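PDB 3KHY: propionate kinase from Francisella tularensis subsp. tularensis, which probably catalyses the reversible, magnesium-dependent transfer of a phosphate group from ATP to acetate, yielding acetyl phosphate, and probably also acts on propionate. Local coordinates for residues S12-A17 with G57-V62; S353-N358 with N364-A369; G89-S94 with F145-P150. One frame throughout, in Å; residues are numbered along the deposited sequence.

Contact 1. Residues S12-A17 with G57-V62; sequences SSVKFA and GSYKDV
Val14, at the start of strand 14-20, meets two residues from the first turn of helix 59-72, Tyr59 and Val62, in a small and mostly apolar contact. One methyl does nearly all the touching. CG2 of Val14 lies 3.6 Å from CZ of Tyr59, reaching the phenol end of the ring obliquely, and 4.4 Å from CG1 of Val62. With CG1 of Val14 anti to the backbone N (chi1 178°), CG2 falls beside that N and is the methyl turned to the helix. The tyrosine starts at the base of its helix, and its length carries the hydroxyl across to the strand.

The polar part is slight. Tyr59 OH comes within 3.3 Å of Ser13 O, but this pair does not count as a hydrogen bond; the hydroxyl is bonded instead to Gly10 O in the turn just before the strand. The phenol therefore ties the helix start to that turn while its carbons pack against Val14.

Behind the contact, the helix start is held by a capping box. Ser58 is the N-cap: its OG accepts from Asp61 N at 2.8 Å, and Asp61 OD2 accepts in return from Ser58 N, also at 2.8 Å and almost straight (173°), though the N-H comes in from above the carboxylate plane. This reciprocal pair fixes the turn that presents Tyr59 and Val62.

Strand 14-20 runs between strands 3-9 and 25-33, with Val14 bonded through its backbone to Ala32; the next residue, Lys15, predicted to bind ATP, makes a salt bridge with Glu373 of helix 372-382. Ile35, in the loop beyond 25-33, touches Val14, Tyr59 and Val62 alike, and Phe127 of helix 118-131 lays its ring nearly parallel to that of Tyr59.

Contact 2. Residues S353-N358 with N364-A369; sequences SETFIN and NIMVIA
Phe356 and Met366, a selenomethionine here, both carry CG anti to the carbonyl carbon (chi1 -72° and -54°), which sends the two side chains off side by side in the same direction. The selenomethionine chain then bends at its last torsion and swings CE over a face of the phenyl ring, 3.9 Å from Phe356 CZ; SE stands obliquely to the ring, making this a Met-aromatic as well as a CH-pi contact. The same CE also touches Thr355 CG2 at 3.6 Å, while the amide of Asn364, its ND2 bonded to Asp315 O, comes to the ring's edge, with CG near its plane.

The backbones beneath are antiparallel. Phe356 and Met366 form a single bridge, a non-hydrogen-bonded pair framed by two bonds: Ile357 N to Ile365 O, at 2.8 Å and nearly straight, and Val367 N to Thr355 O, at 3.1 Å and more bent. One residue on, a side chain takes over. Asn358 CG sits between its own N and carbonyl carbon (chi1 52°), folding OD1 back to accept from Ile365 N at 3.0 Å, with the N-H arriving above the amide plane.

Beside this bridge, Ile357 crosses Ile365 at about a right angle, CG1 meeting CG2 at 3.5 Å, and Ile357 CD1 reaches Val367 CG2. From helix 328-337, Ile335 touches Ile365 and the Arg331 side chain lies on Ile357 and Val367.

Strand 365-367 is the outermost of its sheet within the chain: Met366 pairs inward with Leu317 and Phe319, while Ile365 and Val367 turn their polar backbone atoms outward. All four are answered, Val367 O by two waters, one of them shared with Ser353 O. With these waters, the preceding loop satisfies the sheet edge without becoming a regular strand.

Contact 3. Residues G89-S94 with F145-P150; sequences GGQYFS and FHQTMP
Gln147 packs against the loop of Gly90, Gln91, Phe93 and Ser94 in a loose, water-bridged contact between two loops, each following a strand of the large sheet: 79-86 for one, 137-141 for the other. The glutamine bends at its second torsion (chi2 -64°), which lays its amide along the turn. Going outward, its CB meets Ser94 CB at 3.8 Å, its CG comes to 3.6 Å from Phe93 O, and its OE1 stands 3.7 Å from Gln91 CA. NE2 approaches Gly90 O only to 3.6 Å, and the pair is not a hydrogen bond. A water makes the polar link, giving one hydrogen to Gln147 OE1 at 2.7 Å and the other to Gln91 O at 3.0 Å. The side chains of Gln91 and Gln147 cross at about a right angle, with Gln91 CG 4.0 Å from Gln147 OE1.

The Gly90 carbonyl faces the glutamine amide; the side chain of Asp142, the predicted proton donor or acceptor, lies about 10 Å from Gly90. Behind the first loop, Phe93 stacks on Phe141 and touches helix 101-109. On the far side of the second, His146 and Thr148 bond to Ser215 of strand 214-218.

In the fold
Along the chain, contact 1 closes first, then contact 3, then contact 2; none touches another. Contacts 1 and 2 lie on opposite sides of the chain's centre, 36 Å apart between centres, and belong to different sheets: contact 1 to the eight-stranded sheet holding 14-20, contact 2 to the rim of the five-stranded one ending in 365-367. Contact 3, with its centre 29 Å from that of contact 1 and 28 Å from that of contact 2, joins loops leaving strands 79-86 and 137-141 of the first sheet and borders strand 214-218 of the second. Two such sheet-based halves with a nucleotide site between them are characteristic of the actin-like ATPase clan, to which acetokinases belong.

Contact 1. Residues S12-A17 with G57-V62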
ATOM      1  N   SER A  12      -4.884 -19.114 -24.217  1.00 31.78           N
ATOM      2  CA  SER A  12      -5.724 -19.222 -25.408  1.00 37.49           C
ATOM      3  C   SER A  12      -5.315 -18.252 -26.521  1.00 35.26           C
ATOM      4  O   SER A  12      -6.092 -17.995 -27.438  1.00 38.38           O
ATOM      5  CB  SER A  12      -7.201 -19.022 -25.046  1.00 37.79           C
ATOM      6  OG  SER A  12      -7.424 -17.727 -24.512  1.00 40.68           O
ATOM      7  N   SER A  13      -4.091 -17.734 -26.448  1.00 35.57           N
ATOM      8  CA  SER A  13      -3.644 -16.708 -27.381  1.00 33.21           C
ATOM      9  C   SER A  13      -2.132 -16.695 -27.564  1.00 35.07           C
ATOM     10  O   SER A  13      -1.380 -17.070 -26.661  1.00 34.83           O
ATOM     11  CB  SER A  13      -4.096 -15.333 -26.891  1.00 30.59           C
ATOM     12  OG  SER A  13      -3.320 -14.939 -25.780  1.00 31.37           O
ATOM     13  N   VAL A  14      -1.696 -16.253 -28.740  1.00 30.88           N
ATOM     14  CA  VAL A  14      -0.283 -16.022 -29.005  1.00 30.86           C
ATOM     15  C   VAL A  14      -0.110 -14.649 -29.629  1.00 30.61           C
ATOM     16  O   VAL A  14      -0.597 -14.386 -30.724  1.00 31.35           O
ATOM     17  CB  VAL A  14       0.321 -17.075 -29.960  1.00 34.35           C
ATOM     18  CG1 VAL A  14       1.794 -16.758 -30.233  1.00 31.47           C
ATOM     19  CG2 VAL A  14       0.172 -18.483 -29.383  1.00 37.89           C
ATOM     20  N   LYS A  15       0.575 -13.763 -28.922  1.00 28.21           N
ATOM     21  CA  LYS A  15       0.904 -12.468 -29.481  1.00 26.04           C
ATOM     22  C   LYS A  15       2.293 -12.580 -30.088  1.00 30.08           C
ATOM     23  O   LYS A  15       3.191 -13.135 -29.462  1.00 29.75           O
ATOM     24  CB  LYS A  15       0.892 -11.420 -28.379  1.00 25.93           C
ATOM     25  CG  LYS A  15       1.358 -10.062 -28.833  1.00 28.83           C
ATOM     26  CD  LYS A  15       1.537  -9.138 -27.653  1.00 37.95           C
ATOM     27  CE  LYS A  15       2.137  -7.817 -28.088  1.00 48.75           C
ATOM     28  NZ  LYS A  15       2.188  -6.869 -26.944  1.00 57.22           N
ATOM     29  N   PHE A  16       2.479 -12.085 -31.308  1.00 24.62           N
ATOM     30  CA  PHE A  16       3.785 -12.228 -31.950  1.00 25.61           C
ATOM     31  C   PHE A  16       4.262 -10.992 -32.703  1.00 21.23           C
ATOM     32  O   PHE A  16       3.466 -10.153 -33.119  1.00 23.56           O
ATOM     33  CB  PHE A  16       3.817 -13.460 -32.870  1.00 23.54           C
ATOM     34  CG  PHE A  16       2.798 -13.426 -33.975  1.00 26.93           C
ATOM     35  CD1 PHE A  16       3.086 -12.805 -35.178  1.00 32.78           C
ATOM     36  CD2 PHE A  16       1.563 -14.024 -33.816  1.00 27.88           C
ATOM     37  CE1 PHE A  16       2.158 -12.780 -36.199  1.00 33.26           C
ATOM     38  CE2 PHE A  16       0.632 -13.999 -34.830  1.00 30.26           C
ATOM     39  CZ  PHE A  16       0.933 -13.377 -36.024  1.00 35.03           C
ATOM     40  N   ALA A  17       5.576 -10.891 -32.869  1.00 20.16           N
ATOM     41  CA  ALA A  17       6.166  -9.820 -33.655  1.00 18.64           C
ATOM     42  C   ALA A  17       7.481 -10.278 -34.255  1.00 20.46           C
ATOM     43  O   ALA A  17       8.224 -11.050 -33.645  1.00 22.87           O
ATOM     44  CB  ALA A  17       6.385  -8.583 -32.791  1.00 18.33           C
ATOM     45  N   GLY A  57      -9.114 -24.366 -34.456  1.00 50.36           N
ATOM     46  CA  GLY A  57      -7.702 -24.620 -34.665  1.00 45.45           C
ATOM     47  C   GLY A  57      -6.991 -24.892 -33.348  1.00 46.43           C
ATOM     48  O   GLY A  57      -7.238 -24.224 -32.346  1.00 44.61           O
ATOM     49  N   SER A  58      -6.111 -25.884 -33.338  1.00 48.27           N
ATOM     50  CA  SER A  58      -5.349 -26.184 -32.132  1.00 48.16           C
ATOM     51  C   SER A  58      -4.250 -25.150 -31.942  1.00 44.94           C
ATOM     52  O   SER A  58      -3.923 -24.398 -32.860  1.00 43.34           O
ATOM     53  CB  SER A  58      -4.734 -27.580 -32.212  1.00 52.33           C
ATOM     54  OG  SER A  58      -3.739 -27.642 -33.221  1.00 56.11           O
ATOM     55  N   TYR A  59      -3.691 -25.113 -30.741  1.00 47.07           N
ATOM     56  CA  TYR A  59      -2.541 -24.275 -30.465  1.00 44.59           C
ATOM     57  C   TYR A  59      -1.438 -24.664 -31.441  1.00 48.84           C
ATOM     58  O   TYR A  59      -0.690 -23.817 -31.921  1.00 45.31           O
ATOM     59  CB  TYR A  59      -2.082 -24.511 -29.034  1.00 43.90           C
ATOM     60  CG  TYR A  59      -1.519 -23.303 -28.327  1.00 42.41           C
ATOM     61  CD1 TYR A  59      -2.272 -22.611 -27.384  1.00 40.45           C
ATOM     62  CD2 TYR A  59      -0.224 -22.868 -28.580  1.00 43.13           C
ATOM     63  CE1 TYR A  59      -1.751 -21.512 -26.714  1.00 40.68           C
ATOM     64  CE2 TYR A  59       0.305 -21.772 -27.922  1.00 42.77           C
ATOM     65  CZ  TYR A  59      -0.461 -21.097 -26.989  1.00 38.92           C
ATOM     66  OH  TYR A  59       0.077 -20.008 -26.334  1.00 33.74           O
ATOM     67  N   LYS A  60      -1.346 -25.957 -31.742  1.00 50.46           N
ATOM     68  CA  LYS A  60      -0.382 -26.432 -32.730  1.00 54.69           C
ATOM     69  C   LYS A  60      -0.721 -25.919 -34.134  1.00 50.24           C
ATOM     70  O   LYS A  60       0.172 -25.555 -34.901  1.00 46.42           O
ATOM     71  CB  LYS A  60      -0.300 -27.959 -32.734  1.00 63.58           C
ATOM     72  CG  LYS A  60       0.772 -28.503 -33.671  1.00 70.11           C
ATOM     73  CD  LYS A  60       0.644 -30.006 -33.880  1.00 78.95           C
ATOM     74  CE  LYS A  60       1.653 -30.504 -34.911  1.00 84.66           C
ATOM     75  NZ  LYS A  60       1.427 -31.927 -35.302  1.00 89.46           N
ATOM     76  N   ASP A  61      -2.009 -25.904 -34.469  1.00 47.26           N
ATOM     77  CA  ASP A  61      -2.465 -25.358 -35.750  1.00 47.18           C
ATOM     78  C   ASP A  61      -2.079 -23.884 -35.884  1.00 38.04           C
ATOM     79  O   ASP A  61      -1.668 -23.426 -36.950  1.00 39.73           O
ATOM     80  CB  ASP A  61      -3.980 -25.507 -35.892  1.00 53.39           C
ATOM     81  CG  ASP A  61      -4.421 -26.955 -35.987  1.00 61.09           C
ATOM     82  OD1 ASP A  61      -3.590 -27.807 -36.368  1.00 66.02           O
ATOM     83  OD2 ASP A  61      -5.599 -27.239 -35.683  1.00 60.28           O
ATOM     84  N   VAL A  62      -2.228 -23.143 -34.794  1.00 43.50           N
ATOM     85  CA  VAL A  62      -1.831 -21.742 -34.780  1.00 42.41           C
ATOM     86  C   VAL A  62      -0.358 -21.603 -35.144  1.00 38.84           C
ATOM     87  O   VAL A  62       0.006 -20.808 -36.006  1.00 37.38           O
ATOM     88  CB  VAL A  62      -2.087 -21.106 -33.412  1.00 42.15           C
ATOM     89  CG1 VAL A  62      -1.437 -19.734 -33.336  1.00 40.51           C
ATOM     90  CG2 VAL A  62      -3.579 -21.012 -33.158  1.00 46.74           C
TER

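Contact 2. Residues S353-N358 with N364-A369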
ATOM      1  N   SER A 353       2.000  15.562 -26.756  1.00 13.91           N
ATOM      2  CA  SER A 353       2.777  14.471 -26.152  1.00 14.14           C
ATOM      3  C   SER A 353       4.253  14.549 -26.549  1.00 19.98           C
ATOM      4  O   SER A 353       4.843  13.557 -26.981  1.00 15.93           O
ATOM      5  CB  SER A 353       2.195  13.107 -26.555  1.00 17.32           C
ATOM      6  OG  SER A 353       0.839  12.974 -26.137  1.00 16.94           O
ATOM      7  N   GLU A 354       4.851  15.729 -26.405  1.00 15.26           N
ATOM      8  CA  GLU A 354       6.257  15.907 -26.766  1.00 14.04           C
ATOM      9  C   GLU A 354       7.220  15.217 -25.794  1.00 14.68           C
ATOM     10  O   GLU A 354       6.831  14.767 -24.713  1.00 12.19           O
ATOM     11  CB  GLU A 354       6.609  17.400 -26.885  1.00 14.18           C
ATOM     12  CG  GLU A 354       5.784  18.125 -27.933  1.00 22.85           C
ATOM     13  CD  GLU A 354       6.342  19.491 -28.283  1.00 31.04           C
ATOM     14  OE1 GLU A 354       7.411  19.862 -27.756  1.00 38.30           O
ATOM     15  OE2 GLU A 354       5.707  20.199 -29.090  1.00 30.37           O
ATOM     16  N   THR A 355       8.482  15.129 -26.191  1.00 17.09           N
ATOM     17  CA  THR A 355       9.474  14.453 -25.358  1.00 16.37           C
ATOM     18  C   THR A 355       9.527  15.088 -23.984  1.00 17.85           C
ATOM     19  O   THR A 355       9.514  14.382 -22.979  1.00 17.20           O
ATOM     20  CB  THR A 355      10.849  14.467 -26.026  1.00 18.98           C
ATOM     21  OG1 THR A 355      10.740  13.768 -27.265  1.00 19.39           O
ATOM     22  CG2 THR A 355      11.906  13.776 -25.139  1.00 17.26           C
ATOM     23  N   PHE A 356       9.570  16.419 -23.939  1.00 14.38           N
ATOM     24  CA  PHE A 356       9.443  17.131 -22.667  1.00 16.29           C
ATOM     25  C   PHE A 356       8.114  17.891 -22.619  1.00 13.25           C
ATOM     26  O   PHE A 356       7.769  18.594 -23.572  1.00 14.43           O
ATOM     27  CB  PHE A 356      10.598  18.111 -22.483  1.00 17.79           C
ATOM     28  CG  PHE A 356      11.918  17.446 -22.195  1.00 14.95           C
ATOM     29  CD1 PHE A 356      12.760  17.067 -23.227  1.00 17.97           C
ATOM     30  CD2 PHE A 356      12.313  17.202 -20.890  1.00 13.89           C
ATOM     31  CE1 PHE A 356      13.982  16.451 -22.964  1.00 17.48           C
ATOM     32  CE2 PHE A 356      13.547  16.591 -20.617  1.00 15.23           C
ATOM     33  CZ  PHE A 356      14.373  16.216 -21.650  1.00 15.84           C
ATOM     34  N   ILE A 357       7.367  17.755 -21.526  1.00 13.23           N
ATOM     35  CA  ILE A 357       6.076  18.456 -21.407  1.00 15.52           C
ATOM     36  C   ILE A 357       5.978  19.359 -20.180  1.00 18.66           C
ATOM     37  O   ILE A 357       4.901  19.869 -19.866  1.00 18.48           O
ATOM     38  CB  ILE A 357       4.876  17.484 -21.409  1.00 16.62           C
ATOM     39  CG1 ILE A 357       4.961  16.516 -20.221  1.00 16.62           C
ATOM     40  CG2 ILE A 357       4.814  16.725 -22.737  1.00 16.09           C
ATOM     41  CD1 ILE A 357       3.784  15.509 -20.146  1.00 14.80           C
ATOM     42  N   ASN A 358       7.097  19.558 -19.493  1.00 16.18           N
ATOM     43  CA  ASN A 358       7.122  20.442 -18.338  1.00 11.48           C
ATOM     44  C   ASN A 358       7.290  21.885 -18.748  1.00 18.84           C
ATOM     45  O   ASN A 358       7.812  22.189 -19.824  1.00 15.99           O
ATOM     46  CB  ASN A 358       8.277  20.081 -17.392  1.00 11.91           C
ATOM     47  CG  ASN A 358       9.606  20.002 -18.111  1.00 16.29           C
ATOM     48  OD1 ASN A 358       9.891  19.020 -18.793  1.00 14.52           O
ATOM     49  ND2 ASN A 358      10.429  21.038 -17.964  1.00 17.07           N
ATOM     50  N   ASN A 364      11.798  18.035 -14.814  1.00 16.85           N
ATOM     51  CA  ASN A 364      11.499  17.528 -16.149  1.00 18.94           C
ATOM     52  C   ASN A 364      10.359  16.539 -16.092  1.00 13.47           C
ATOM     53  O   ASN A 364      10.309  15.690 -15.191  1.00 15.45           O
ATOM     54  CB  ASN A 364      12.711  16.827 -16.758  1.00 13.90           C
ATOM     55  CG  ASN A 364      13.809  17.787 -17.131  1.00 21.78           C
ATOM     56  OD1 ASN A 364      13.540  18.928 -17.504  1.00 15.51           O
ATOM     57  ND2 ASN A 364      15.068  17.331 -17.033  1.00 18.02           N
ATOM     58  N   ILE A 365       9.457  16.638 -17.065  1.00 17.11           N
ATOM     59  CA  ILE A 365       8.371  15.688 -17.220  1.00 15.66           C
ATOM     60  C   ILE A 365       8.398  15.251 -18.677  1.00 16.09           C
ATOM     61  O   ILE A 365       8.418  16.086 -19.575  1.00 13.60           O
ATOM     62  CB  ILE A 365       6.999  16.317 -16.889  1.00 13.52           C
ATOM     63  CG1 ILE A 365       7.000  16.922 -15.479  1.00 15.21           C
ATOM     64  CG2 ILE A 365       5.877  15.268 -17.042  1.00 14.16           C
ATOM     65  CD1 ILE A 365       5.933  17.993 -15.256  1.00 13.63           C
HETATM   66  N   MSE A 366       8.420  13.944 -18.913  1.00 14.61           N
HETATM   67  CA  MSE A 366       8.644  13.432 -20.253  1.00 12.11           C
HETATM   68  C   MSE A 366       7.558  12.476 -20.667  1.00 13.49           C
HETATM   69  O   MSE A 366       6.851  11.926 -19.829  1.00 13.01           O
HETATM   70  CB  MSE A 366       9.996  12.698 -20.341  1.00 15.76           C
HETATM   71  CG  MSE A 366      11.164  13.543 -19.865  1.00 20.33           C
HETATM   72 SE   MSE A 366      12.907  12.654 -19.957  1.00 25.93          SE
HETATM   73  CE  MSE A 366      13.082  12.538 -21.926  1.00 15.07           C
ATOM     74  N   VAL A 367       7.426  12.307 -21.973  1.00 14.06           N
ATOM     75  CA  VAL A 367       6.634  11.235 -22.536  1.00 15.41           C
ATOM     76  C   VAL A 367       7.557  10.434 -23.444  1.00 18.25           C
ATOM     77  O   VAL A 367       8.145  10.977 -24.380  1.00 15.55           O
ATOM     78  CB  VAL A 367       5.462  11.760 -23.372  1.00 15.13           C
ATOM     79  CG1 VAL A 367       4.701  10.592 -23.973  1.00 13.33           C
ATOM     80  CG2 VAL A 367       4.540  12.625 -22.520  1.00 17.45           C
ATOM     81  N   ILE A 368       7.680   9.141 -23.167  1.00 15.48           N
ATOM     82  CA  ILE A 368       8.535   8.265 -23.957  1.00 14.75           C
ATOM     83  C   ILE A 368       7.735   7.015 -24.289  1.00 17.91           C
ATOM     84  O   ILE A 368       7.155   6.388 -23.401  1.00 17.46           O
ATOM     85  CB  ILE A 368       9.803   7.873 -23.158  1.00 13.82           C
ATOM     86  CG1 ILE A 368      10.613   9.122 -22.803  1.00 12.59           C
ATOM     87  CG2 ILE A 368      10.651   6.864 -23.951  1.00 16.69           C
ATOM     88  CD1 ILE A 368      11.926   8.811 -22.028  1.00 18.96           C
ATOM     89  N   ALA A 369       7.675   6.665 -25.564  1.00 15.33           N
ATOM     90  CA  ALA A 369       6.886   5.514 -25.988  1.00 16.02           C
ATOM     91  C   ALA A 369       7.594   4.243 -25.561  1.00 15.08           C
ATOM     92  O   ALA A 369       8.796   4.105 -25.761  1.00 15.49           O
ATOM     93  CB  ALA A 369       6.691   5.531 -27.504  1.00 19.82           C
TER
HETATM   94  O   HOH W   1       7.079  11.863 -26.790  1.00 20.32           O
HETATM   95  O   HOH W   2      10.178  10.614 -26.460  1.00 29.69           O

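Contact 3. Residues G89-S94 with F145-P150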
ATOM      1  N   GLY A  89       9.502 -14.598 -13.001  1.00 20.86           N
ATOM      2  CA  GLY A  89      10.725 -15.374 -12.807  1.00 19.13           C
ATOM      3  C   GLY A  89      11.208 -15.474 -11.366  1.00 23.35           C
ATOM      4  O   GLY A  89      12.349 -15.889 -11.104  1.00 23.82           O
ATOM      5  N   GLY A  90      10.347 -15.095 -10.424  1.00 21.22           N
ATOM      6  CA  GLY A  90      10.664 -15.197  -9.005  1.00 18.44           C
ATOM      7  C   GLY A  90      12.009 -14.578  -8.673  1.00 21.96           C
ATOM      8  O   GLY A  90      12.406 -13.575  -9.269  1.00 20.76           O
ATOM      9  N   GLN A  91      12.719 -15.184  -7.730  1.00 21.38           N
ATOM     10  CA  GLN A  91      14.055 -14.713  -7.382  1.00 28.25           C
ATOM     11  C   GLN A  91      15.140 -15.421  -8.182  1.00 29.41           C
ATOM     12  O   GLN A  91      16.320 -15.127  -8.025  1.00 31.32           O
ATOM     13  CB  GLN A  91      14.314 -14.864  -5.882  1.00 35.95           C
ATOM     14  CG  GLN A  91      13.527 -13.880  -5.035  1.00 35.21           C
ATOM     15  CD  GLN A  91      14.011 -13.842  -3.602  1.00 41.72           C
ATOM     16  OE1 GLN A  91      13.546 -14.611  -2.758  1.00 46.14           O
ATOM     17  NE2 GLN A  91      14.954 -12.948  -3.319  1.00 36.08           N
ATOM     18  N   TYR A  92      14.733 -16.338  -9.055  1.00 29.01           N
ATOM     19  CA  TYR A  92      15.671 -17.079  -9.886  1.00 31.48           C
ATOM     20  C   TYR A  92      16.315 -16.233 -10.976  1.00 32.63           C
ATOM     21  O   TYR A  92      17.469 -16.452 -11.331  1.00 34.51           O
ATOM     22  CB  TYR A  92      14.973 -18.254 -10.568  1.00 33.15           C
ATOM     23  CG  TYR A  92      14.525 -19.351  -9.639  1.00 42.31           C
ATOM     24  CD1 TYR A  92      15.439 -20.258  -9.114  1.00 49.04           C
ATOM     25  CD2 TYR A  92      13.185 -19.503  -9.312  1.00 43.30           C
ATOM     26  CE1 TYR A  92      15.031 -21.279  -8.271  1.00 51.80           C
ATOM     27  CE2 TYR A  92      12.768 -20.515  -8.469  1.00 49.84           C
ATOM     28  CZ  TYR A  92      13.696 -21.401  -7.952  1.00 53.60           C
ATOM     29  OH  TYR A  92      13.286 -22.411  -7.115  1.00 56.14           O
ATOM     30  N   PHE A  93      15.562 -15.293 -11.542  1.00 27.82           N
ATOM     31  CA  PHE A  93      16.045 -14.599 -12.731  1.00 21.70           C
ATOM     32  C   PHE A  93      16.119 -13.093 -12.562  1.00 26.60           C
ATOM     33  O   PHE A  93      15.097 -12.430 -12.372  1.00 20.84           O
ATOM     34  CB  PHE A  93      15.170 -14.933 -13.933  1.00 17.92           C
ATOM     35  CG  PHE A  93      15.162 -16.396 -14.289  1.00 25.77           C
ATOM     36  CD1 PHE A  93      16.240 -16.966 -14.939  1.00 26.08           C
ATOM     37  CD2 PHE A  93      14.074 -17.195 -13.985  1.00 26.43           C
ATOM     38  CE1 PHE A  93      16.238 -18.315 -15.278  1.00 30.78           C
ATOM     39  CE2 PHE A  93      14.065 -18.548 -14.328  1.00 25.35           C
ATOM     40  CZ  PHE A  93      15.149 -19.098 -14.976  1.00 28.31           C
ATOM     41  N   SER A  94      17.336 -12.561 -12.650  1.00 24.49           N
ATOM     42  CA  SER A  94      17.560 -11.124 -12.565  1.00 23.05           C
ATOM     43  C   SER A  94      17.966 -10.579 -13.929  1.00 26.67           C
ATOM     44  O   SER A  94      18.302  -9.403 -14.060  1.00 27.26           O
ATOM     45  CB  SER A  94      18.654 -10.829 -11.540  1.00 25.68           C
ATOM     46  OG  SER A  94      19.870 -11.425 -11.951  1.00 33.92           O
ATOM     47  N   PHE A 145      13.870  -7.010 -14.056  1.00 17.11           N
ATOM     48  CA  PHE A 145      14.368  -5.644 -13.848  1.00 17.23           C
ATOM     49  C   PHE A 145      14.306  -5.216 -12.377  1.00 16.48           C
ATOM     50  O   PHE A 145      15.170  -4.484 -11.899  1.00 19.61           O
ATOM     51  CB  PHE A 145      13.597  -4.641 -14.730  1.00 14.57           C
ATOM     52  CG  PHE A 145      14.173  -3.234 -14.706  1.00 12.25           C
ATOM     53  CD1 PHE A 145      15.497  -3.010 -15.064  1.00 13.33           C
ATOM     54  CD2 PHE A 145      13.379  -2.141 -14.370  1.00 12.12           C
ATOM     55  CE1 PHE A 145      16.031  -1.724 -15.058  1.00 20.31           C
ATOM     56  CE2 PHE A 145      13.904  -0.845 -14.359  1.00 10.45           C
ATOM     57  CZ  PHE A 145      15.248  -0.648 -14.701  1.00 11.31           C
ATOM     58  N   HIS A 146      13.295  -5.689 -11.655  1.00 14.95           N
ATOM     59  CA  HIS A 146      13.090  -5.246 -10.279  1.00 16.02           C
ATOM     60  C   HIS A 146      13.926  -6.025  -9.258  1.00 18.05           C
ATOM     61  O   HIS A 146      13.888  -5.745  -8.056  1.00 16.47           O
ATOM     62  CB  HIS A 146      11.599  -5.299  -9.919  1.00 15.28           C
ATOM     63  CG  HIS A 146      10.733  -4.492 -10.842  1.00 16.79           C
ATOM     64  ND1 HIS A 146      10.916  -3.138 -11.043  1.00 14.67           N
ATOM     65  CD2 HIS A 146       9.679  -4.849 -11.614  1.00 13.09           C
ATOM     66  CE1 HIS A 146      10.005  -2.694 -11.892  1.00 11.44           C
ATOM     67  NE2 HIS A 146       9.248  -3.714 -12.260  1.00 14.62           N
ATOM     68  N   GLN A 147      14.707  -6.983  -9.738  1.00 18.44           N
ATOM     69  CA  GLN A 147      15.487  -7.813  -8.826  1.00 19.71           C
ATOM     70  C   GLN A 147      16.654  -7.058  -8.175  1.00 23.76           C
ATOM     71  O   GLN A 147      17.312  -7.580  -7.292  1.00 18.22           O
ATOM     72  CB  GLN A 147      15.943  -9.110  -9.501  1.00 23.72           C
ATOM     73  CG  GLN A 147      14.821 -10.131  -9.619  1.00 18.61           C
ATOM     74  CD  GLN A 147      14.329 -10.588  -8.254  1.00 25.12           C
ATOM     75  OE1 GLN A 147      15.076 -11.188  -7.483  1.00 29.26           O
ATOM     76  NE2 GLN A 147      13.080 -10.274  -7.938  1.00 28.61           N
ATOM     77  N   THR A 148      16.885  -5.819  -8.583  1.00 18.36           N
ATOM     78  CA  THR A 148      17.811  -4.961  -7.841  1.00 17.96           C
ATOM     79  C   THR A 148      17.194  -4.277  -6.615  1.00 17.09           C
ATOM     80  O   THR A 148      17.894  -3.600  -5.868  1.00 17.68           O
ATOM     81  CB  THR A 148      18.415  -3.881  -8.750  1.00 18.57           C
ATOM     82  OG1 THR A 148      17.363  -3.265  -9.501  1.00 17.76           O
ATOM     83  CG2 THR A 148      19.420  -4.495  -9.716  1.00 21.16           C
HETATM   84  N   MSE A 149      15.888  -4.412  -6.395  1.00 10.92           N
HETATM   85  CA  MSE A 149      15.314  -3.824  -5.187  1.00 11.54           C
HETATM   86  C   MSE A 149      15.939  -4.461  -3.945  1.00 15.97           C
HETATM   87  O   MSE A 149      15.990  -5.682  -3.836  1.00 15.72           O
HETATM   88  CB  MSE A 149      13.798  -4.054  -5.109  1.00 11.66           C
HETATM   89  CG  MSE A 149      12.944  -3.322  -6.086  1.00 20.47           C
HETATM   90 SE   MSE A 149      11.094  -3.570  -5.444  0.80 28.08          SE
HETATM   91  CE  MSE A 149      10.878  -5.444  -5.959  1.00 12.66           C
ATOM     92  N   PRO A 150      16.418  -3.642  -2.996  1.00 19.83           N
ATOM     93  CA  PRO A 150      17.004  -4.269  -1.805  1.00 20.79           C
ATOM     94  C   PRO A 150      15.930  -4.893  -0.919  1.00 17.71           C
ATOM     95  O   PRO A 150      14.755  -4.538  -1.025  1.00 16.34           O
ATOM     96  CB  PRO A 150      17.664  -3.100  -1.071  1.00 23.70           C
ATOM     97  CG  PRO A 150      17.003  -1.877  -1.604  1.00 25.99           C
ATOM     98  CD  PRO A 150      16.641  -2.188  -3.030  1.00 22.13           C
TER
HETATM   99  O   HOH W   3      17.442 -12.299  -8.165  1.00 44.40           O